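Local coordinates for protein cohesin (Archaeoglobus fulgidus, PDB 2XDH) that is the cohesin module of a longer archaeal protein and, like other cohesins, probably serves in protein-protein attachment by docking a dockerin module, at residues 121-126 / 147-152; 35-40 / 85-90. All coordinates share one frame; numbering follows the deposited sequence.

Contact 1: residues 121-126 / 147-152; sequences NSHALT and GTFRIV
With CG anti to its carbonyl carbon (chi1 -57°), His123 sets its imidazole beside the backbone oxygen of Phe149, which lies in the ring plane with CD2 to O at 3.6 Å. The same oxygen accepts His123 N at 2.9 Å, a bond bent to 140° at the hydrogen. In return Phe149 N reaches His123 O at 2.8 Å, and Thr148 CA sends a C-H contact to that same oxygen. Two residues on, Leu125 N bonds to Gly147 O at 2.9 Å and Gly147 N to Leu125 O at 2.8 Å. These antiparallel hydrogen-bonded pairs flank the non-hydrogen-bonded pair Ala124-Thr148 and join the open end of the hairpin of strands 123-134 and 142-151, away from its turn. Beside the ladder, a chi1 of -77° sets Arg150 CG against Ser122 CB, which rests on both this atom and Thr148 CG2, each 3.6 Å from it, with OG turned away from Arg150. On the face holding His123, Leu125 CD1 approaches Phe149 CB at 4.3 Å, and both residues are buried against Leu43 of strand 43-50. Strand 147-151 is itself bonded along its far edge to Ala10 and Ala12. In the four short backbone bonds each donor and acceptor is satisfied by its opposite number, which leaves Leu125 and Phe149 to apolar core packing on one face, while Ala124 and Thr148 lie at the surface on the other.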
loop_
_atom_site.group_PDB
_atom_site.type_symbol
_atom_site.label_atom_id
_atom_site.label_comp_id
_atom_site.label_asym_id
_atom_site.label_seq_id
_atom_site.Cartn_x
_atom_site.Cartn_y
_atom_site.Cartn_z
ATOM N N ASN A 121 -35.550 3.362 -25.248
ATOM C CA ASN A 121 -34.463 4.249 -24.845
ATOM C C ASN A 121 -33.974 4.019 -23.416
ATOM O O ASN A 121 -34.750 3.671 -22.520
ATOM C CB ASN A 121 -34.848 5.717 -25.053
ATOM C CG ASN A 121 -33.846 6.464 -25.915
ATOM O OD1 ASN A 121 -34.221 7.264 -26.772
ATOM N ND2 ASN A 121 -32.563 6.199 -25.695
ATOM N N SER A 122 -32.678 4.223 -23.216
ATOM C CA SER A 122 -32.045 3.979 -21.928
ATOM C C SER A 122 -31.887 5.263 -21.118
ATOM O O SER A 122 -32.018 6.365 -21.648
ATOM C CB SER A 122 -30.684 3.305 -22.132
ATOM O OG SER A 122 -29.858 4.057 -23.006
ATOM N N HIS A 123 -31.608 5.108 -19.829
ATOM C CA HIS A 123 -31.444 6.242 -18.922
ATOM C C HIS A 123 -30.164 6.084 -18.108
ATOM O O HIS A 123 -29.746 4.971 -17.822
ATOM C CB HIS A 123 -32.631 6.336 -17.965
ATOM C CG HIS A 123 -33.955 6.440 -18.650
ATOM N ND1 HIS A 123 -34.534 7.650 -18.970
ATOM C CD2 HIS A 123 -34.814 5.484 -19.075
ATOM C CE1 HIS A 123 -35.695 7.435 -19.564
ATOM N NE2 HIS A 123 -35.889 6.130 -19.641
ATOM N N ALA A 124 -29.562 7.204 -17.731
ATOM C CA ALA A 124 -28.290 7.188 -17.017
ATOM C C ALA A 124 -28.513 7.198 -15.530
ATOM O O ALA A 124 -29.416 7.884 -15.042
ATOM C CB ALA A 124 -27.449 8.397 -17.421
ATOM N N LEU A 125 -27.716 6.407 -14.813
ATOM C CA LEU A 125 -27.592 6.550 -13.366
ATOM C C LEU A 125 -26.210 7.138 -13.206
ATOM O O LEU A 125 -25.216 6.416 -13.317
ATOM C CB LEU A 125 -27.686 5.193 -12.679
ATOM C CG LEU A 125 -29.093 4.581 -12.788
ATOM C CD1 LEU A 125 -29.074 3.070 -12.595
ATOM C CD2 LEU A 125 -30.020 5.242 -11.774
ATOM N N THR A 126 -26.147 8.451 -12.987
ATOM C CA THR A 126 -24.877 9.165 -13.048
ATOM C C THR A 126 -24.263 9.427 -11.680
ATOM O O THR A 126 -24.950 9.775 -10.731
ATOM C CB THR A 126 -25.021 10.514 -13.786
ATOM O OG1 THR A 126 -25.756 11.435 -12.972
ATOM C CG2 THR A 126 -25.740 10.325 -15.103
ATOM N N GLY A 147 -24.279 4.104 -14.526
ATOM C CA GLY A 147 -25.090 2.926 -14.738
ATOM C C GLY A 147 -26.089 3.245 -15.815
ATOM O O GLY A 147 -26.235 4.403 -16.197
ATOM N N THR A 148 -26.779 2.225 -16.295
ATOM C CA THR A 148 -27.773 2.419 -17.348
ATOM C C THR A 148 -29.048 1.691 -16.937
ATOM O O THR A 148 -28.999 0.547 -16.482
ATOM C CB THR A 148 -27.262 1.844 -18.665
ATOM O OG1 THR A 148 -25.999 2.445 -18.983
ATOM C CG2 THR A 148 -28.256 2.093 -19.796
ATOM N N PHE A 149 -30.190 2.350 -17.068
ATOM C CA PHE A 149 -31.443 1.681 -16.737
ATOM C C PHE A 149 -32.421 1.714 -17.897
ATOM O O PHE A 149 -32.577 2.744 -18.545
ATOM C CB PHE A 149 -32.112 2.300 -15.515
ATOM C CG PHE A 149 -33.534 1.852 -15.347
ATOM C CD1 PHE A 149 -33.819 0.669 -14.698
ATOM C CD2 PHE A 149 -34.573 2.580 -15.901
ATOM C CE1 PHE A 149 -35.124 0.229 -14.573
ATOM C CE2 PHE A 149 -35.878 2.148 -15.781
ATOM C CZ PHE A 149 -36.152 0.968 -15.113
ATOM N N ARG A 150 -33.081 0.585 -18.146
ATOM C CA ARG A 150 -34.076 0.487 -19.214
ATOM C C ARG A 150 -35.383 -0.137 -18.727
ATOM O O ARG A 150 -35.377 -1.100 -17.966
ATOM C CB ARG A 150 -33.551 -0.343 -20.396
ATOM C CG ARG A 150 -32.564 0.374 -21.293
ATOM C CD ARG A 150 -32.695 -0.093 -22.739
ATOM N NE ARG A 150 -32.660 -1.549 -22.867
ATOM C CZ ARG A 150 -33.588 -2.268 -23.492
ATOM N NH1 ARG A 150 -34.628 -1.662 -24.052
ATOM N NH2 ARG A 150 -33.480 -3.590 -23.562
ATOM N N ILE A 151 -36.507 0.394 -19.188
ATOM C CA ILE A 151 -37.775 -0.269 -18.931
ATOM C C ILE A 151 -37.928 -1.426 -19.908
ATOM O O ILE A 151 -37.747 -1.260 -21.112
ATOM C CB ILE A 151 -38.957 0.686 -19.062
ATOM C CG1 ILE A 151 -38.778 1.874 -18.118
ATOM C CG2 ILE A 151 -40.259 -0.036 -18.755
ATOM C CD1 ILE A 151 -39.914 2.835 -18.190
ATOM N N VAL A 152 -38.271 -2.594 -19.377
ATOM C CA VAL A 152 -38.222 -3.845 -20.121
ATOM C C VAL A 152 -39.433 -4.722 -19.752
ATOM O O VAL A 152 -40.062 -4.501 -18.722
ATOM C CB VAL A 152 -36.886 -4.561 -19.801
ATOM C CG1 VAL A 152 -37.094 -6.014 -19.424
ATOM C CG2 VAL A 152 -35.894 -4.394 -20.950
#

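Contact 2: residues 35-40 / 85-90; sequences LILSYP and FYVKFR
Leu35, Leu37 and Tyr39 point across the core at Phe85, Val87 and Phe89; Phe85 meets its partners by its ring edge, Tyr39 by one ring face. At the Phe85 edge, Leu35 CD1 lies near the ring plane, 3.9 Å from Phe85 CZ, while Leu37 CD2 approaches CE1 more loosely. Val87 CG2 also sits in that plane at the edge, and 4.1 Å separates it from Leu37 CD2 where the two branches pass alongside, running opposite ways. At the other end, Phe89 and Tyr39 meet obliquely, with centroids 5.5 Å apart and planes at 48°. Phe89 CE1 lies over one face of the Tyr39 ring, 3.8 Å from CG, and Phe89 CZ is 3.9 Å from Tyr39 CB. A chi1 of 59° places the tyrosine CG between backbone N and carbonyl carbon, and CB and CG together meet the CE1-CZ side of Phe89. Val87 CG1 sits 3.4 Å over one face of the Phe89 ring, displaced from its centre. All six side chains are buried and their contacts between the segments are apolar; Tyr39 OH has a weak hydrogen bond to Gly65 O. The short axes of 35-38 and 85-90 approach to 11.2 Å at 28°, consistent with facing layers of the cohesin beta sandwich. Around them, Val22 of strand 17-38 and Val70 of strand 67-74 touch Phe85, Val45 of strand 43-50 touches both Phe89 and Tyr39, and Leu125 of strand 123-134 packs on Tyr39.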
loop_
_atom_site.group_PDB
_atom_site.type_symbol
_atom_site.label_atom_id
_atom_site.label_comp_id
_atom_site.label_asym_id
_atom_site.label_seq_id
_atom_site.Cartn_x
_atom_site.Cartn_y
_atom_site.Cartn_z
ATOM N N LEU A 35 -20.713 11.651 -2.472
ATOM C CA LEU A 35 -21.030 11.625 -3.890
ATOM C C LEU A 35 -22.500 11.913 -4.114
ATOM O O LEU A 35 -23.286 11.957 -3.159
ATOM C CB LEU A 35 -20.640 10.283 -4.512
ATOM C CG LEU A 35 -21.278 9.004 -3.948
ATOM C CD1 LEU A 35 -22.709 8.821 -4.463
ATOM C CD2 LEU A 35 -20.430 7.806 -4.335
ATOM N N ILE A 36 -22.844 12.143 -5.382
ATOM C CA ILE A 36 -24.210 12.347 -5.805
ATOM C C ILE A 36 -24.506 11.318 -6.884
ATOM O O ILE A 36 -23.736 11.174 -7.841
ATOM C CB ILE A 36 -24.393 13.744 -6.399
ATOM C CG1 ILE A 36 -24.144 14.811 -5.326
ATOM C CG2 ILE A 36 -25.787 13.898 -6.963
ATOM C CD1 ILE A 36 -24.214 16.219 -5.868
ATOM N N LEU A 37 -25.599 10.577 -6.712
ATOM C CA LEU A 37 -26.103 9.691 -7.764
ATOM C C LEU A 37 -27.350 10.305 -8.352
ATOM O O LEU A 37 -28.340 10.493 -7.647
ATOM C CB LEU A 37 -26.465 8.322 -7.187
ATOM C CG LEU A 37 -27.084 7.345 -8.195
ATOM C CD1 LEU A 37 -26.037 6.877 -9.192
ATOM C CD2 LEU A 37 -27.688 6.145 -7.475
ATOM N N SER A 38 -27.311 10.646 -9.634
ATOM C CA SER A 38 -28.501 11.181 -10.281
ATOM C C SER A 38 -29.243 10.033 -10.943
ATOM O O SER A 38 -28.623 9.099 -11.444
ATOM C CB SER A 38 -28.134 12.249 -11.316
ATOM O OG SER A 38 -27.580 13.390 -10.688
ATOM N N TYR A 39 -30.570 10.101 -10.939
ATOM C CA TYR A 39 -31.378 9.042 -11.527
ATOM C C TYR A 39 -32.504 9.599 -12.399
ATOM O O TYR A 39 -32.934 10.732 -12.206
ATOM C CB TYR A 39 -31.943 8.157 -10.418
ATOM C CG TYR A 39 -32.788 8.905 -9.423
ATOM C CD1 TYR A 39 -34.168 8.967 -9.563
ATOM C CD2 TYR A 39 -32.211 9.552 -8.336
ATOM C CE1 TYR A 39 -34.952 9.653 -8.647
ATOM C CE2 TYR A 39 -32.988 10.243 -7.414
ATOM C CZ TYR A 39 -34.359 10.288 -7.581
ATOM O OH TYR A 39 -35.145 10.963 -6.673
ATOM N N PRO A 40 -32.979 8.803 -13.368
ATOM C CA PRO A 40 -34.010 9.255 -14.318
ATOM C C PRO A 40 -35.406 9.420 -13.714
ATOM O O PRO A 40 -35.705 8.839 -12.668
ATOM C CB PRO A 40 -34.027 8.144 -15.372
ATOM C CG PRO A 40 -33.486 6.932 -14.666
ATOM C CD PRO A 40 -32.485 7.451 -13.676
ATOM N N PHE A 85 -23.331 1.131 -1.328
ATOM C CA PHE A 85 -24.736 1.218 -0.932
ATOM C C PHE A 85 -25.603 0.642 -2.035
ATOM O O PHE A 85 -25.118 0.385 -3.133
ATOM C CB PHE A 85 -25.153 2.651 -0.569
ATOM C CG PHE A 85 -24.989 3.663 -1.698
ATOM C CD1 PHE A 85 -26.063 3.986 -2.520
ATOM C CD2 PHE A 85 -23.779 4.312 -1.900
ATOM C CE1 PHE A 85 -25.935 4.922 -3.541
ATOM C CE2 PHE A 85 -23.633 5.255 -2.920
ATOM C CZ PHE A 85 -24.716 5.558 -3.745
ATOM N N TYR A 86 -26.871 0.405 -1.722
ATOM C CA TYR A 86 -27.843 -0.117 -2.677
ATOM C C TYR A 86 -28.973 0.894 -2.694
ATOM O O TYR A 86 -29.336 1.435 -1.647
ATOM C CB TYR A 86 -28.393 -1.481 -2.207
ATOM C CG TYR A 86 -27.509 -2.666 -2.538
ATOM C CD1 TYR A 86 -27.685 -3.374 -3.729
ATOM C CD2 TYR A 86 -26.502 -3.087 -1.667
ATOM C CE1 TYR A 86 -26.883 -4.465 -4.051
ATOM C CE2 TYR A 86 -25.684 -4.181 -1.988
ATOM C CZ TYR A 86 -25.885 -4.860 -3.185
ATOM O OH TYR A 86 -25.095 -5.937 -3.528
ATOM N N VAL A 87 -29.518 1.177 -3.869
ATOM C CA VAL A 87 -30.717 1.996 -3.923
ATOM C C VAL A 87 -31.895 1.134 -4.354
ATOM O O VAL A 87 -31.831 0.428 -5.352
ATOM C CB VAL A 87 -30.558 3.233 -4.851
ATOM C CG1 VAL A 87 -31.824 4.079 -4.832
ATOM C CG2 VAL A 87 -29.372 4.079 -4.400
ATOM N N LYS A 88 -32.965 1.162 -3.571
ATOM C CA LYS A 88 -34.177 0.475 -3.971
ATOM C C LYS A 88 -35.029 1.476 -4.735
ATOM O O LYS A 88 -35.425 2.513 -4.189
ATOM C CB LYS A 88 -34.932 -0.069 -2.753
ATOM C CG LYS A 88 -36.120 -0.947 -3.129
ATOM C CD LYS A 88 -36.811 -1.522 -1.901
ATOM C CE LYS A 88 -37.726 -2.674 -2.285
ATOM N NZ LYS A 88 -36.975 -3.707 -3.067
ATOM N N PHE A 89 -35.289 1.176 -6.003
ATOM C CA PHE A 89 -36.092 2.042 -6.852
ATOM C C PHE A 89 -37.401 1.353 -7.166
ATOM O O PHE A 89 -37.500 0.129 -7.124
ATOM C CB PHE A 89 -35.407 2.294 -8.192
ATOM C CG PHE A 89 -34.237 3.241 -8.135
ATOM C CD1 PHE A 89 -34.429 4.587 -7.866
ATOM C CD2 PHE A 89 -32.951 2.789 -8.418
ATOM C CE1 PHE A 89 -33.363 5.462 -7.855
ATOM C CE2 PHE A 89 -31.885 3.642 -8.404
ATOM C CZ PHE A 89 -32.076 4.990 -8.123
ATOM N N ARG A 90 -38.405 2.147 -7.502
ATOM C CA ARG A 90 -39.630 1.615 -8.057
ATOM C C ARG A 90 -39.743 2.188 -9.447
ATOM O O ARG A 90 -39.525 3.382 -9.650
ATOM C CB ARG A 90 -40.835 2.024 -7.220
ATOM C CG ARG A 90 -42.150 1.856 -7.954
ATOM C CD ARG A 90 -43.190 1.236 -7.056
ATOM N NE ARG A 90 -44.507 1.241 -7.681
ATOM C CZ ARG A 90 -45.631 0.933 -7.045
ATOM N NH1 ARG A 90 -45.592 0.597 -5.762
ATOM N NH2 ARG A 90 -46.789 0.962 -7.692
#

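Contact 1 is a ladder between adjacent strands and contact 2 packs side chains across the core; their centres lie about 12 Å apart. They join where strands 17-38 and 123-134 run side by side: Thr126 O to Ser38 N, at 2.7 Å, is a probable hydrogen bond. Beyond it, Pro40 packs on the hairpin, its CB 3.5 Å from His123 CB. Leu43 touches Leu125 and Phe149 of contact 1 and Phe89 of contact 2, so one apolar core serves both. Contact 2 closes first along the chain. Both contacts lie away from Asp136, a magnesium ligand seen in this protein, with no ion bound to this chain in the model.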